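Local structure of proteasome accessory factor B/C (PafBC) (Paenarthrobacter aurescens, 6SJ9) at residues Q140-K144 against E290-Y295; G296-V301 against A657-Y662; L628-S633 against T651-I655. The protein probably binds DNA through winged helix-turn-helix domains and regulates transcription in the bacterial DNA damage response. One frame throughout, in Å; residues are numbered along the deposited sequence.

Contact 1. Residues Q140-K144 against E290-Y295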
# COMPACT_ATOMS: atom_id res chain seq x y z
N GLN A 140 1.25 5.34 -7.86
CA GLN A 140 2.27 6.37 -7.83
C GLN A 140 3.48 5.80 -7.12
O GLN A 140 3.36 4.78 -6.44
CB GLN A 140 1.73 7.61 -7.09
CG GLN A 140 1.62 7.40 -5.62
CD GLN A 140 0.92 8.54 -4.90
OE1 GLN A 140 0.51 9.53 -5.52
NE2 GLN A 140 0.80 8.42 -3.59
N PRO A 141 4.66 6.41 -7.27
CA PRO A 141 5.81 5.94 -6.50
C PRO A 141 5.53 5.99 -5.01
O PRO A 141 4.82 6.86 -4.52
CB PRO A 141 6.93 6.91 -6.90
CG PRO A 141 6.49 7.41 -8.24
CD PRO A 141 5.02 7.50 -8.19
N ARG A 142 6.05 5.03 -4.29
CA ARG A 142 5.77 4.94 -2.87
C ARG A 142 6.82 5.74 -2.12
O ARG A 142 8.02 5.40 -2.14
CB ARG A 142 5.72 3.49 -2.42
CG ARG A 142 5.20 3.37 -1.02
CD ARG A 142 3.71 3.61 -1.01
NE ARG A 142 2.97 2.45 -1.47
CZ ARG A 142 1.99 1.89 -0.76
NH1 ARG A 142 1.35 0.83 -1.23
NH2 ARG A 142 1.68 2.38 0.44
N ILE A 143 6.40 6.82 -1.49
CA ILE A 143 7.28 7.68 -0.74
C ILE A 143 7.08 7.35 0.72
O ILE A 143 5.99 7.54 1.26
CB ILE A 143 7.02 9.16 -0.97
CG1 ILE A 143 6.99 9.46 -2.47
CG2 ILE A 143 8.10 9.96 -0.18
CD1 ILE A 143 8.30 9.39 -3.16
N LYS A 144 8.09 6.80 1.36
CA LYS A 144 7.89 6.41 2.74
C LYS A 144 9.14 6.77 3.52
O LYS A 144 10.20 6.97 2.92
CB LYS A 144 7.55 4.91 2.79
CG LYS A 144 8.68 4.02 2.45
CD LYS A 144 8.51 2.63 3.06
CE LYS A 144 8.58 1.60 1.94
NZ LYS A 144 7.27 0.97 1.53
N GLU A 290 11.94 12.95 -4.84
CA GLU A 290 11.98 11.49 -4.88
C GLU A 290 10.98 10.97 -5.89
O GLU A 290 11.30 10.08 -6.67
CB GLU A 290 11.72 10.90 -3.49
CG GLU A 290 11.78 9.36 -3.51
CD GLU A 290 11.66 8.73 -2.12
OE1 GLU A 290 11.70 9.48 -1.14
OE2 GLU A 290 11.51 7.49 -2.02
N GLU A 291 9.77 11.54 -5.92
CA GLU A 291 8.81 11.10 -6.92
C GLU A 291 9.33 11.36 -8.33
O GLU A 291 9.29 10.47 -9.20
CB GLU A 291 7.46 11.81 -6.70
CG GLU A 291 6.45 11.42 -7.78
CD GLU A 291 5.19 12.25 -7.75
OE1 GLU A 291 5.04 13.07 -6.83
OE2 GLU A 291 4.36 12.13 -8.68
N LEU A 292 9.84 12.56 -8.58
CA LEU A 292 10.26 12.91 -9.94
C LEU A 292 11.49 12.14 -10.38
O LEU A 292 11.54 11.68 -11.52
CB LEU A 292 10.48 14.42 -10.04
CG LEU A 292 9.25 15.30 -9.79
CD1 LEU A 292 9.63 16.76 -9.93
CD2 LEU A 292 8.10 14.99 -10.78
N ALA A 293 12.43 11.87 -9.48
CA ALA A 293 13.59 11.04 -9.81
C ALA A 293 13.17 9.66 -10.26
O ALA A 293 13.84 9.05 -11.12
CB ALA A 293 14.49 10.88 -8.59
N SER A 294 12.08 9.13 -9.67
CA SER A 294 11.54 7.84 -10.06
C SER A 294 11.08 7.86 -11.52
O SER A 294 11.02 6.80 -12.17
CB SER A 294 10.42 7.40 -9.08
OG SER A 294 9.14 7.77 -9.56
N TYR A 295 10.75 9.02 -12.03
CA TYR A 295 10.28 9.12 -13.41
C TYR A 295 11.43 9.30 -14.42
O TYR A 295 11.18 9.25 -15.64
CB TYR A 295 9.29 10.29 -13.55
CG TYR A 295 8.03 10.19 -12.71
CD1 TYR A 295 7.45 8.96 -12.41
CD2 TYR A 295 7.45 11.34 -12.18
CE1 TYR A 295 6.29 8.89 -11.63
CE2 TYR A 295 6.29 11.29 -11.41
CZ TYR A 295 5.72 10.06 -11.13
OH TYR A 295 4.58 10.05 -10.33
O HOH W 1 10.35 6.11 -0.15

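Contact 2. Residues G296-V301 against A657-Y662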
# COMPACT_ATOMS: atom_id res chain seq x y z
N GLY A 296 12.67 9.47 -13.96
CA GLY A 296 13.83 9.56 -14.83
C GLY A 296 13.77 10.57 -15.98
O GLY A 296 13.59 11.78 -15.78
N PRO A 297 14.01 10.09 -17.21
CA PRO A 297 13.99 11.01 -18.36
C PRO A 297 12.60 11.47 -18.76
O PRO A 297 12.50 12.39 -19.56
CB PRO A 297 14.64 10.18 -19.47
CG PRO A 297 14.19 8.78 -19.13
CD PRO A 297 14.22 8.69 -17.63
N HIS A 298 11.53 10.91 -18.20
CA HIS A 298 10.19 11.37 -18.56
C HIS A 298 9.85 12.76 -18.02
O HIS A 298 8.80 13.29 -18.37
CB HIS A 298 9.14 10.38 -18.07
CG HIS A 298 9.23 9.04 -18.72
ND1 HIS A 298 9.75 8.85 -19.98
CD2 HIS A 298 8.88 7.81 -18.26
CE1 HIS A 298 9.71 7.56 -20.29
NE2 HIS A 298 9.18 6.91 -19.26
N VAL A 299 10.71 13.36 -17.22
CA VAL A 299 10.41 14.65 -16.61
C VAL A 299 11.71 15.43 -16.47
O VAL A 299 12.78 14.85 -16.22
CB VAL A 299 9.68 14.49 -15.25
CG1 VAL A 299 10.51 13.68 -14.21
CG2 VAL A 299 9.30 15.85 -14.67
N LYS A 300 11.60 16.73 -16.64
CA LYS A 300 12.64 17.68 -16.30
C LYS A 300 12.02 18.75 -15.42
O LYS A 300 10.95 19.28 -15.74
CB LYS A 300 13.26 18.35 -17.54
CG LYS A 300 14.29 19.41 -17.20
CD LYS A 300 14.70 20.18 -18.46
CE LYS A 300 15.85 21.15 -18.23
NZ LYS A 300 16.12 22.00 -19.47
N VAL A 301 12.65 19.02 -14.28
CA VAL A 301 12.25 20.15 -13.45
C VAL A 301 12.80 21.42 -14.11
O VAL A 301 14.02 21.54 -14.29
CB VAL A 301 12.80 20.02 -12.02
CG1 VAL A 301 12.46 21.27 -11.21
CG2 VAL A 301 12.26 18.78 -11.34
N ALA A 657 20.20 8.98 -19.26
CA ALA A 657 19.25 9.76 -20.05
C ALA A 657 18.56 10.83 -19.19
O ALA A 657 18.37 11.97 -19.62
CB ALA A 657 18.23 8.80 -20.68
N ALA A 658 18.21 10.49 -17.94
CA ALA A 658 17.64 11.47 -17.03
C ALA A 658 18.62 12.60 -16.74
O ALA A 658 18.23 13.77 -16.69
CB ALA A 658 17.22 10.78 -15.73
N LEU A 659 19.90 12.28 -16.53
CA LEU A 659 20.86 13.30 -16.14
C LEU A 659 21.18 14.24 -17.29
O LEU A 659 21.34 15.45 -17.09
CB LEU A 659 22.14 12.64 -15.64
CG LEU A 659 22.14 12.17 -14.20
CD1 LEU A 659 23.34 11.28 -13.95
CD2 LEU A 659 22.19 13.37 -13.28
N VAL A 660 21.29 13.72 -18.51
CA VAL A 660 21.65 14.56 -19.65
C VAL A 660 20.64 15.65 -19.91
O VAL A 660 20.94 16.56 -20.68
CB VAL A 660 21.84 13.72 -20.93
CG1 VAL A 660 22.90 12.65 -20.74
CG2 VAL A 660 20.52 13.12 -21.38
N GLN A 661 19.44 15.58 -19.33
CA GLN A 661 18.49 16.68 -19.46
C GLN A 661 19.00 17.93 -18.76
O GLN A 661 18.57 19.03 -19.11
CB GLN A 661 17.13 16.31 -18.87
CG GLN A 661 16.42 15.15 -19.52
CD GLN A 661 15.13 14.80 -18.79
OE1 GLN A 661 14.02 14.98 -19.32
NE2 GLN A 661 15.26 14.31 -17.54
N TYR A 662 19.83 17.79 -17.73
CA TYR A 662 20.17 18.95 -16.92
C TYR A 662 21.52 19.57 -17.27
O TYR A 662 21.71 20.77 -17.06
CB TYR A 662 20.15 18.57 -15.44
CG TYR A 662 18.76 18.21 -14.94
CD1 TYR A 662 18.20 16.96 -15.20
CD2 TYR A 662 18.00 19.13 -14.24
CE1 TYR A 662 16.93 16.65 -14.75
CE2 TYR A 662 16.74 18.83 -13.79
CZ TYR A 662 16.21 17.60 -14.04
OH TYR A 662 14.96 17.32 -13.58

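Contact 3. Residues L628-S633 against T651-I655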
# COMPACT_ATOMS: atom_id res chain seq x y z
N LEU A 628 12.44 -1.76 -12.65
CA LEU A 628 13.72 -1.67 -11.95
C LEU A 628 14.37 -0.31 -12.12
O LEU A 628 14.86 0.25 -11.12
CB LEU A 628 14.62 -2.81 -12.40
CG LEU A 628 15.60 -3.24 -11.33
CD1 LEU A 628 14.83 -3.31 -10.07
CD2 LEU A 628 16.13 -4.59 -11.67
N PRO A 629 14.49 0.26 -13.32
CA PRO A 629 15.18 1.57 -13.43
C PRO A 629 14.52 2.69 -12.62
O PRO A 629 15.22 3.52 -12.01
CB PRO A 629 15.15 1.85 -14.94
CG PRO A 629 15.06 0.48 -15.57
CD PRO A 629 14.15 -0.29 -14.65
N MSE A 630 13.20 2.78 -12.63
CA MSE A 630 12.46 3.68 -11.74
C MSE A 630 12.78 3.46 -10.26
O MSE A 630 13.09 4.41 -9.56
CB MSE A 630 10.96 3.50 -11.93
CG MSE A 630 10.49 3.70 -13.35
SE MSE A 630 8.52 3.66 -13.39
CE MSE A 630 8.25 1.96 -12.43
N PHE A 631 12.74 2.21 -9.82
CA PHE A 631 13.18 1.87 -8.46
C PHE A 631 14.56 2.44 -8.16
O PHE A 631 14.75 3.18 -7.18
CB PHE A 631 13.16 0.35 -8.31
CG PHE A 631 13.63 -0.16 -6.96
CD1 PHE A 631 12.82 -0.04 -5.84
CD2 PHE A 631 14.89 -0.75 -6.82
CE1 PHE A 631 13.24 -0.51 -4.60
CE2 PHE A 631 15.32 -1.20 -5.58
CZ PHE A 631 14.49 -1.09 -4.47
N VAL A 632 15.55 2.21 -9.06
CA VAL A 632 16.91 2.62 -8.74
C VAL A 632 17.03 4.14 -8.77
O VAL A 632 17.70 4.75 -7.92
CB VAL A 632 17.93 1.97 -9.70
CG1 VAL A 632 19.33 2.52 -9.47
CG2 VAL A 632 17.93 0.44 -9.60
N SER A 633 16.42 4.79 -9.77
CA SER A 633 16.56 6.24 -9.80
C SER A 633 15.76 6.88 -8.68
O SER A 633 16.22 7.85 -8.07
CB SER A 633 16.16 6.81 -11.17
OG SER A 633 14.77 6.65 -11.45
N THR A 651 19.47 0.06 -16.61
CA THR A 651 19.16 1.06 -15.59
C THR A 651 20.12 2.24 -15.64
O THR A 651 19.71 3.40 -15.47
CB THR A 651 19.18 0.40 -14.20
OG1 THR A 651 17.96 -0.31 -13.99
CG2 THR A 651 19.34 1.45 -13.08
N ARG A 652 21.42 1.99 -15.85
CA ARG A 652 22.35 3.10 -15.99
C ARG A 652 21.98 4.01 -17.16
O ARG A 652 22.20 5.23 -17.09
CB ARG A 652 23.80 2.59 -16.14
CG ARG A 652 24.87 3.72 -16.31
CD ARG A 652 24.74 4.73 -15.17
NE ARG A 652 25.76 5.78 -15.17
CZ ARG A 652 26.98 5.64 -14.66
NH1 ARG A 652 27.32 4.48 -14.10
NH2 ARG A 652 27.85 6.64 -14.71
N ALA A 653 21.44 3.45 -18.23
CA ALA A 653 21.03 4.28 -19.36
C ALA A 653 19.82 5.15 -19.01
O ALA A 653 19.75 6.33 -19.41
CB ALA A 653 20.76 3.39 -20.58
N TRP A 654 18.87 4.59 -18.25
CA TRP A 654 17.74 5.37 -17.75
C TRP A 654 18.24 6.56 -16.93
O TRP A 654 17.89 7.71 -17.22
CB TRP A 654 16.84 4.44 -16.94
CG TRP A 654 15.75 5.03 -16.09
CD1 TRP A 654 15.83 5.34 -14.77
CD2 TRP A 654 14.40 5.27 -16.48
NE1 TRP A 654 14.61 5.80 -14.32
CE2 TRP A 654 13.72 5.77 -15.35
CE3 TRP A 654 13.71 5.16 -17.69
CZ2 TRP A 654 12.38 6.14 -15.40
CZ3 TRP A 654 12.39 5.53 -17.74
CH2 TRP A 654 11.73 6.01 -16.58
N ILE A 655 19.14 6.29 -15.98
CA ILE A 655 19.71 7.37 -15.15
C ILE A 655 20.48 8.36 -16.02
O ILE A 655 20.33 9.59 -15.88
CB ILE A 655 20.62 6.78 -14.06
CG1 ILE A 655 19.82 5.92 -13.06
CG2 ILE A 655 21.35 7.90 -13.33
CD1 ILE A 655 20.67 5.02 -12.19

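Contact 1. Residues Q140-K144 against E290-Y295
Pro141 abuts Ser294 and Tyr295, its ring packed into the angle the two side chains form. Its CG sits 3.0 Å from Ser294 OG and 3.7 Å from Tyr295 CE1, with the proline ring set roughly perpendicular to the tyrosine side chain, and its CD reaches the phenol end. Two residues on, Ile143 CD1 lies against the methylene part of Glu290, 3.5 Å from CG. The isoleucine and the glutamate meet head-on, and CG of the glutamate, anti to its own N (chi1 -179°), starts the extended chain on which that methyl rests.

Two hydroxyls are tied back to Glu291 within 290-295. Ser294 OG donates to Glu291 O at 2.7 Å, in the carbonyl plane and on a lone pair, while Tyr295 OH donates to the anti lone pair of Glu291 OE2, also at 2.7 Å. Lys262 pairs with the other oxygen of Glu291.

A water bridges the segments: it accepts from Lys144 N at 2.8 Å and is bonded to Arg142 O at 3.1 Å and Glu290 OE2 at 2.6 Å. Gln634 spans the last two as well. The loop before helix 147-159 thus docks on helix 285-294 of the first WCX domain by apolar contact over hydroxyls already engaged, and Glu290 does double duty, its stem packing on Ile143 while water and Gln634 hold its carboxylate.

Contact 2. Residues G296-V301 against A657-Y662
Tyr662 carries the stem of Lys300 over one face of its ring, the two side chains running in reverse senses, with CG of the lysine 4.1 Å above the ring plane and nearer the rim than the centre. The lysine chain is fully extended, and its CE passes 3.6 Å from Gln661 O. At the far end of the ring, Tyr662 OH accepts an almost straight bond from Val301 N (3.0 Å, 174°), so the phenol meets a backbone N-H at the edge of the sheet.

Gln661 points its amide at the opposite segment, with CG anti to the carbonyl carbon (chi1 -62°) and the chain extended beyond. NE2 gives one hydrogen to Val299 O at 2.9 Å, approaching from above the carbonyl plane, and another to Ala658 O at 3.1 Å, close to the amide plane and on a lone pair. OE1 faces Pro297 O at 3.0 Å, two acceptors brought close, and is met by Arg275, which would probably ease that approach. A leucine at this position is likely to leave Val299 O, Ala658 O and Arg275 without their amide partner.

Ala658 CB rests 3.5 Å from Gly296 C, and Pro297 CB faces Ala657. At this interface between the two WCX domains, the end of helix 645-659 abuts the turn at Gly296-Pro297, and the residues after it reach strand 299-303, an outer strand paired with strand 245-252, while helix 305-323 touches Ala658 and Tyr662 through Leu315 and Val312.

Contact 3. Residues L628-S633 against T651-I655
Pro629 and Thr651 mark the close backbone approach of helices 627-634 and 645-659, whose short segments here cross at -58° with their axes 9.0 Å apart. Trp654 supplies the largest surface. Pro629 CB stands over one face of its indole, a CH-pi contact 3.6 Å from the centroid of the five-membered ring. The NE1-H lies in the ring plane and points at Ser633 OG (3.0 Å, 158°), so one side chain is used by face and by edge at once. That hydroxyl also bonds to Ala293 O, and chi1 of 66° places OG between the serine's own N and carbonyl carbon, where it can serve both partners. Farther along the indole, CG of selenomethionine Met630 lies 3.7 Å from Trp654 CZ2.

Nearer the start of 651-655, Thr651 divides its branches: OG1, weakly bonded to Leu647 O, lies 3.4 Å from Pro629 CG, whereas the methyl CG2 packs on Val632 CB at 3.7 Å. Val632 CG1 then meets Ile655 CD1 at 3.9 Å, the two side chains roughly perpendicular, and Ile641 of strand 639-643 adjoins both Val632 and Thr651.

Helix 627-634 is the second helix of a beta-alpha-beta-beta-alpha-beta unit with strand order 2-3-1-4, the ferredoxin-like fold, in the second WCX domain; helix 645-659 follows its last strand as an additional C-terminal helix and packs against it.

Along the chain, both segments of contact 1 precede contact 2, and contact 3 lies wholly in the span between the two segments of contact 2. Their centres are about 12 to 14 Å apart, on one side of the chain's centre. Contacts 1 and 2 share the first WCX domain through helix 285-294 and the strand 299-303 that follows it; contacts 2 and 3 share helix 645-659 of the second. Trp654 of contact 3 touches Tyr295 O of contact 1 as well as Pro297 and His298 of contact 2. Contact 1 thus joins the loop before helix 147-159 to the first WCX domain, contact 2 joins the two WCX domains, and contact 3 packs two helices inside the second.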